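PDB 3OXN: putative transcriptional regulator, LysR family from Vibrio parahaemolyticus, which probably acts as a DNA-binding transcription factor, this fragment being its LysR-type substrate-binding domain, which in relatives senses small effectors. Local coordinates for residues L94-M108 / R177-F189. Numbering follows the deposited sequence.
Sequences LCLLSKQHPLANQEM and RYDLVVKPLPFQF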
loop_
_atom_site.group_PDB
_atom_site.type_symbol
_atom_site.label_atom_id
_atom_site.label_comp_id
_atom_site.label_asym_id
_atom_site.label_seq_id
_atom_site.Cartn_x
_atom_site.Cartn_y
_atom_site.Cartn_z
ATOM N N LEU A 94 0.325 17.737 -3.206
ATOM C CA LEU A 94 -0.846 18.496 -2.800
ATOM C C LEU A 94 -1.194 18.149 -1.345
ATOM O O LEU A 94 -0.762 17.126 -0.838
ATOM C CB LEU A 94 -2.004 18.144 -3.733
ATOM C CG LEU A 94 -2.752 19.271 -4.454
ATOM C CD1 LEU A 94 -1.799 20.288 -5.075
ATOM C CD2 LEU A 94 -3.684 18.693 -5.510
ATOM N N CYS A 95 -1.968 18.994 -0.671
ATOM C CA CYS A 95 -2.342 18.756 0.721
ATOM C C CYS A 95 -3.801 18.368 0.892
ATOM O O CYS A 95 -4.659 18.779 0.110
ATOM C CB CYS A 95 -2.053 19.989 1.560
ATOM S SG CYS A 95 -0.306 20.287 1.617
ATOM N N LEU A 96 -4.078 17.595 1.936
ATOM C CA LEU A 96 -5.423 17.139 2.232
ATOM C C LEU A 96 -5.753 17.518 3.660
ATOM O O LEU A 96 -5.012 17.171 4.578
ATOM C CB LEU A 96 -5.494 15.620 2.073
ATOM C CG LEU A 96 -6.143 14.925 0.860
ATOM C CD1 LEU A 96 -6.262 15.814 -0.367
ATOM C CD2 LEU A 96 -5.414 13.619 0.529
ATOM N N LEU A 97 -6.856 18.232 3.864
ATOM C CA LEU A 97 -7.299 18.566 5.225
ATOM C C LEU A 97 -8.676 17.999 5.524
ATOM O O LEU A 97 -9.479 17.850 4.632
ATOM C CB LEU A 97 -7.350 20.080 5.441
ATOM C CG LEU A 97 -6.127 20.867 5.019
ATOM C CD1 LEU A 97 -6.248 22.242 5.581
ATOM C CD2 LEU A 97 -4.908 20.187 5.559
ATOM N N SER A 98 -8.949 17.710 6.789
ATOM C CA SER A 98 -10.289 17.319 7.211
ATOM C C SER A 98 -11.219 18.497 7.009
ATOM O O SER A 98 -10.797 19.647 7.105
ATOM C CB SER A 98 -10.289 16.900 8.687
ATOM O OG SER A 98 -11.606 16.723 9.172
ATOM N N LYS A 99 -12.486 18.220 6.732
ATOM C CA LYS A 99 -13.420 19.295 6.430
ATOM C C LYS A 99 -13.623 20.167 7.665
ATOM O O LYS A 99 -14.047 21.310 7.553
ATOM C CB LYS A 99 -14.746 18.738 5.920
ATOM C CG LYS A 99 -15.186 19.349 4.601
ATOM C CD LYS A 99 -15.035 20.884 4.626
ATOM C CE LYS A 99 -15.657 21.555 3.380
ATOM N NZ LYS A 99 -15.446 23.059 3.332
ATOM N N GLN A 100 -13.300 19.621 8.839
ATOM C CA GLN A 100 -13.370 20.366 10.099
ATOM C C GLN A 100 -11.978 20.733 10.592
ATOM O O GLN A 100 -11.748 20.856 11.790
ATOM C CB GLN A 100 -14.096 19.563 11.195
ATOM C CG GLN A 100 -15.461 19.025 10.798
ATOM C CD GLN A 100 -15.373 17.635 10.215
ATOM O OE1 GLN A 100 -15.016 16.688 10.912
ATOM N NE2 GLN A 100 -15.701 17.500 8.929
ATOM N N HIS A 101 -11.039 20.876 9.669
ATOM C CA HIS A 101 -9.739 21.393 10.034
ATOM C C HIS A 101 -9.896 22.902 10.073
ATOM O O HIS A 101 -10.689 23.459 9.311
ATOM C CB HIS A 101 -8.706 21.003 8.994
ATOM C CG HIS A 101 -7.306 21.359 9.377
ATOM N ND1 HIS A 101 -6.862 22.660 9.441
ATOM C CD2 HIS A 101 -6.248 20.583 9.708
ATOM C CE1 HIS A 101 -5.591 22.670 9.796
ATOM N NE2 HIS A 101 -5.193 21.424 9.964
ATOM N N PRO A 102 -9.182 23.570 10.985
ATOM C CA PRO A 102 -9.262 25.034 11.034
ATOM C C PRO A 102 -9.053 25.716 9.666
ATOM O O PRO A 102 -9.867 26.560 9.269
ATOM C CB PRO A 102 -8.146 25.406 12.029
ATOM C CG PRO A 102 -8.112 24.237 12.972
ATOM C CD PRO A 102 -8.476 23.014 12.153
ATOM N N LEU A 103 -7.985 25.353 8.956
ATOM C CA LEU A 103 -7.642 26.026 7.703
ATOM C C LEU A 103 -8.462 25.534 6.518
ATOM O O LEU A 103 -8.162 25.893 5.384
ATOM C CB LEU A 103 -6.161 25.824 7.373
ATOM C CG LEU A 103 -5.184 26.065 8.511
ATOM C CD1 LEU A 103 -3.801 25.533 8.155
ATOM C CD2 LEU A 103 -5.138 27.551 8.828
ATOM N N ALA A 104 -9.461 24.691 6.776
ATOM C CA ALA A 104 -10.225 24.049 5.701
ATOM C C ALA A 104 -10.875 25.058 4.755
ATOM O O ALA A 104 -10.831 24.883 3.531
ATOM C CB ALA A 104 -11.277 23.108 6.272
ATOM N N ASN A 105 -11.449 26.115 5.333
ATOM C CA ASN A 105 -12.195 27.105 4.566
ATOM C C ASN A 105 -11.457 28.418 4.343
ATOM O O ASN A 105 -12.067 29.439 4.026
ATOM C CB ASN A 105 -13.564 27.368 5.192
ATOM C CG ASN A 105 -14.375 26.094 5.385
ATOM O OD1 ASN A 105 -14.451 25.232 4.499
ATOM N ND2 ASN A 105 -14.991 25.974 6.553
ATOM N N GLN A 106 -10.145 28.399 4.495
ATOM C CA GLN A 106 -9.358 29.577 4.190
ATOM C C GLN A 106 -8.191 29.133 3.336
ATOM O O GLN A 106 -7.973 27.940 3.159
ATOM C CB GLN A 106 -8.885 30.275 5.465
ATOM C CG GLN A 106 -7.658 29.670 6.124
ATOM C CD GLN A 106 -7.369 30.304 7.485
ATOM O OE1 GLN A 106 -6.247 30.746 7.747
ATOM N NE2 GLN A 106 -8.389 30.362 8.351
ATOM N N GLU A 107 -7.456 30.075 2.763
ATOM C CA GLU A 107 -6.276 29.665 2.027
ATOM C C GLU A 107 -5.207 29.384 3.048
ATOM O O GLU A 107 -5.101 30.083 4.058
ATOM C CB GLU A 107 -5.794 30.726 1.035
ATOM C CG GLU A 107 -4.673 30.179 0.147
ATOM C CD GLU A 107 -3.839 31.258 -0.524
ATOM O OE1 GLU A 107 -3.155 30.928 -1.530
ATOM O OE2 GLU A 107 -3.867 32.424 -0.046
HETATM N N MSE A 108 -4.425 28.349 2.803
HETATM C CA MSE A 108 -3.373 27.997 3.742
HETATM C C MSE A 108 -2.057 28.647 3.342
HETATM O O MSE A 108 -1.481 28.346 2.290
HETATM C CB MSE A 108 -3.232 26.485 3.829
HETATM C CG MSE A 108 -1.832 25.995 4.159
HETATM SE SE MSE A 108 -1.745 24.042 4.030
HETATM C CE MSE A 108 -3.267 23.644 5.173
ATOM N N ARG A 177 -13.747 11.406 -2.105
ATOM C CA ARG A 177 -14.680 10.470 -1.482
ATOM C C ARG A 177 -14.557 10.289 0.032
ATOM O O ARG A 177 -15.333 9.543 0.635
ATOM C CB ARG A 177 -14.561 9.105 -2.156
ATOM C CG ARG A 177 -13.453 8.227 -1.612
ATOM C CD ARG A 177 -13.078 7.167 -2.629
ATOM N NE ARG A 177 -14.157 6.202 -2.858
ATOM C CZ ARG A 177 -14.200 5.351 -3.878
ATOM N NH1 ARG A 177 -13.231 5.335 -4.787
ATOM N NH2 ARG A 177 -15.214 4.510 -3.984
ATOM N N TYR A 178 -13.583 10.945 0.646
ATOM C CA TYR A 178 -13.422 10.864 2.087
ATOM C C TYR A 178 -13.821 12.204 2.666
ATOM O O TYR A 178 -13.394 12.588 3.758
ATOM C CB TYR A 178 -11.980 10.526 2.452
ATOM C CG TYR A 178 -11.604 9.097 2.167
ATOM C CD1 TYR A 178 -12.033 8.069 2.999
ATOM C CD2 TYR A 178 -10.824 8.774 1.069
ATOM C CE1 TYR A 178 -11.687 6.750 2.743
ATOM C CE2 TYR A 178 -10.475 7.465 0.800
ATOM C CZ TYR A 178 -10.907 6.454 1.641
ATOM O OH TYR A 178 -10.559 5.147 1.378
ATOM N N ASP A 179 -14.675 12.890 1.924
ATOM C CA ASP A 179 -14.938 14.298 2.142
ATOM C C ASP A 179 -13.945 15.005 3.042
ATOM O O ASP A 179 -14.177 15.192 4.242
ATOM C CB ASP A 179 -16.366 14.555 2.606
ATOM C CG ASP A 179 -16.983 15.733 1.884
ATOM O OD1 ASP A 179 -16.435 16.861 1.996
ATOM O OD2 ASP A 179 -17.989 15.507 1.175
ATOM N N LEU A 180 -12.825 15.377 2.439
ATOM C CA LEU A 180 -11.903 16.313 3.049
ATOM C C LEU A 180 -11.478 17.296 1.941
ATOM O O LEU A 180 -12.000 17.206 0.822
ATOM C CB LEU A 180 -10.739 15.588 3.756
ATOM C CG LEU A 180 -9.692 14.664 3.107
ATOM C CD1 LEU A 180 -9.972 13.191 3.344
ATOM C CD2 LEU A 180 -9.514 14.966 1.645
ATOM N N VAL A 181 -10.590 18.247 2.241
ATOM C CA VAL A 181 -10.232 19.268 1.245
ATOM C C VAL A 181 -8.754 19.297 0.807
ATOM O O VAL A 181 -7.868 18.780 1.487
ATOM C CB VAL A 181 -10.763 20.721 1.583
ATOM C CG1 VAL A 181 -12.287 20.769 1.592
ATOM C CG2 VAL A 181 -10.176 21.264 2.884
ATOM N N VAL A 182 -8.530 19.936 -0.343
ATOM C CA VAL A 182 -7.254 19.952 -1.040
ATOM C C VAL A 182 -6.699 21.349 -1.122
ATOM O O VAL A 182 -7.233 22.167 -1.854
ATOM C CB VAL A 182 -7.458 19.486 -2.478
ATOM C CG1 VAL A 182 -6.124 19.329 -3.191
ATOM C CG2 VAL A 182 -8.257 18.189 -2.497
ATOM N N LYS A 183 -5.629 21.627 -0.383
ATOM C CA LYS A 183 -4.986 22.938 -0.448
ATOM C C LYS A 183 -3.626 22.819 -1.146
ATOM O O LYS A 183 -2.898 21.869 -0.904
ATOM C CB LYS A 183 -4.827 23.511 0.958
ATOM C CG LYS A 183 -6.132 23.577 1.735
ATOM C CD LYS A 183 -6.779 24.940 1.619
ATOM C CE LYS A 183 -8.312 24.855 1.596
ATOM N NZ LYS A 183 -8.845 24.373 0.268
ATOM N N PRO A 184 -3.285 23.766 -2.035
ATOM C CA PRO A 184 -1.947 23.741 -2.642
ATOM C C PRO A 184 -0.823 23.853 -1.597
ATOM O O PRO A 184 -1.054 24.278 -0.460
ATOM C CB PRO A 184 -1.942 24.981 -3.528
ATOM C CG PRO A 184 -3.371 25.243 -3.834
ATOM C CD PRO A 184 -4.158 24.786 -2.641
ATOM N N LEU A 185 0.385 23.454 -1.981
ATOM C CA LEU A 185 1.553 23.648 -1.143
ATOM C C LEU A 185 1.848 25.131 -1.088
ATOM O O LEU A 185 2.036 25.751 -2.133
ATOM C CB LEU A 185 2.752 22.943 -1.758
ATOM C CG LEU A 185 2.811 21.431 -1.652
ATOM C CD1 LEU A 185 4.004 20.946 -2.445
ATOM C CD2 LEU A 185 2.889 21.018 -0.192
ATOM N N PRO A 186 1.923 25.702 0.128
ATOM C CA PRO A 186 2.109 27.137 0.314
ATOM C C PRO A 186 3.523 27.542 -0.035
ATOM O O PRO A 186 4.040 28.486 0.560
ATOM C CB PRO A 186 1.904 27.332 1.818
ATOM C CG PRO A 186 1.483 26.023 2.355
ATOM C CD PRO A 186 1.983 24.995 1.408
ATOM N N PHE A 187 4.150 26.821 -0.957
ATOM C CA PHE A 187 5.469 27.202 -1.435
ATOM C C PHE A 187 5.717 26.754 -2.865
ATOM O O PHE A 187 4.920 26.018 -3.449
ATOM C CB PHE A 187 6.583 26.705 -0.500
ATOM C CG PHE A 187 6.555 25.226 -0.238
ATOM C CD1 PHE A 187 7.205 24.342 -1.088
ATOM C CD2 PHE A 187 5.898 24.715 0.871
ATOM C CE1 PHE A 187 7.196 22.970 -0.828
ATOM C CE2 PHE A 187 5.887 23.338 1.137
ATOM C CZ PHE A 187 6.534 22.470 0.288
ATOM N N GLN A 188 6.816 27.233 -3.432
ATOM C CA GLN A 188 7.178 26.872 -4.784
ATOM C C GLN A 188 7.776 25.493 -4.716
ATOM O O GLN A 188 8.744 25.264 -3.988
ATOM C CB GLN A 188 8.199 27.851 -5.368
ATOM C CG GLN A 188 8.346 27.745 -6.891
ATOM C CD GLN A 188 9.780 27.957 -7.369
ATOM O OE1 GLN A 188 10.540 28.731 -6.776
ATOM N NE2 GLN A 188 10.157 27.258 -8.444
ATOM N N PHE A 189 7.178 24.574 -5.460
ATOM C CA PHE A 189 7.645 23.199 -5.525
ATOM C C PHE A 189 7.396 22.718 -6.940
ATOM O O PHE A 189 6.276 22.799 -7.448
ATOM C CB PHE A 189 6.897 22.316 -4.521
ATOM C CG PHE A 189 7.356 20.887 -4.507
ATOM C CD1 PHE A 189 8.528 20.530 -3.856
ATOM C CD2 PHE A 189 6.614 19.902 -5.140
ATOM C CE1 PHE A 189 8.962 19.228 -3.855
ATOM C CE2 PHE A 189 7.035 18.587 -5.139
ATOM C CZ PHE A 189 8.220 18.249 -4.490
#
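Lys183 pairs with Cys95 and Val181 with Leu97 as hydrogen-bonded antiparallel partners, adding strand 180-183, outermost in its sheet within this chain, to strand 93-98 of this periplasmic-binding-protein-like domain. Lys183 N reaches Cys95 O at 3.0 Å, the donor standing well above the carbonyl plane, and Cys95 N returns a bond to Lys183 O.

From CB outward, the Lys183 side chain runs over the face it shares with Leu97. CB lies 4.4 Å from SE of Met108, a selenomethionine. CG passes 4.1 Å from Leu97 CD1, the two chains crossing at about a right angle. Bends at chi2 (-95°) and chi3 carry the chain to loop 103-106, where CD meets Gln106 O at 3.6 Å and CE comes near Ala104 O. A further bend at chi4 leaves NZ a weak bond to Val182 O.

On the same face, Val181 sets CG2 against Ala104 CB and CG1 beside Lys99 CE. On the other, Leu96 CG meets Leu180 CD2 at 3.5 Å, and Val182 splits its methyls between Leu94 and Leu96, beneath helix 168-177. Farther along, Met108 CG touches Pro186 CG at 3.8 Å.

Both faces are thus mostly apolar; Lys183 contributes methylenes, its CE probably polarised by the adjacent ammonium where it meets loop carbonyls.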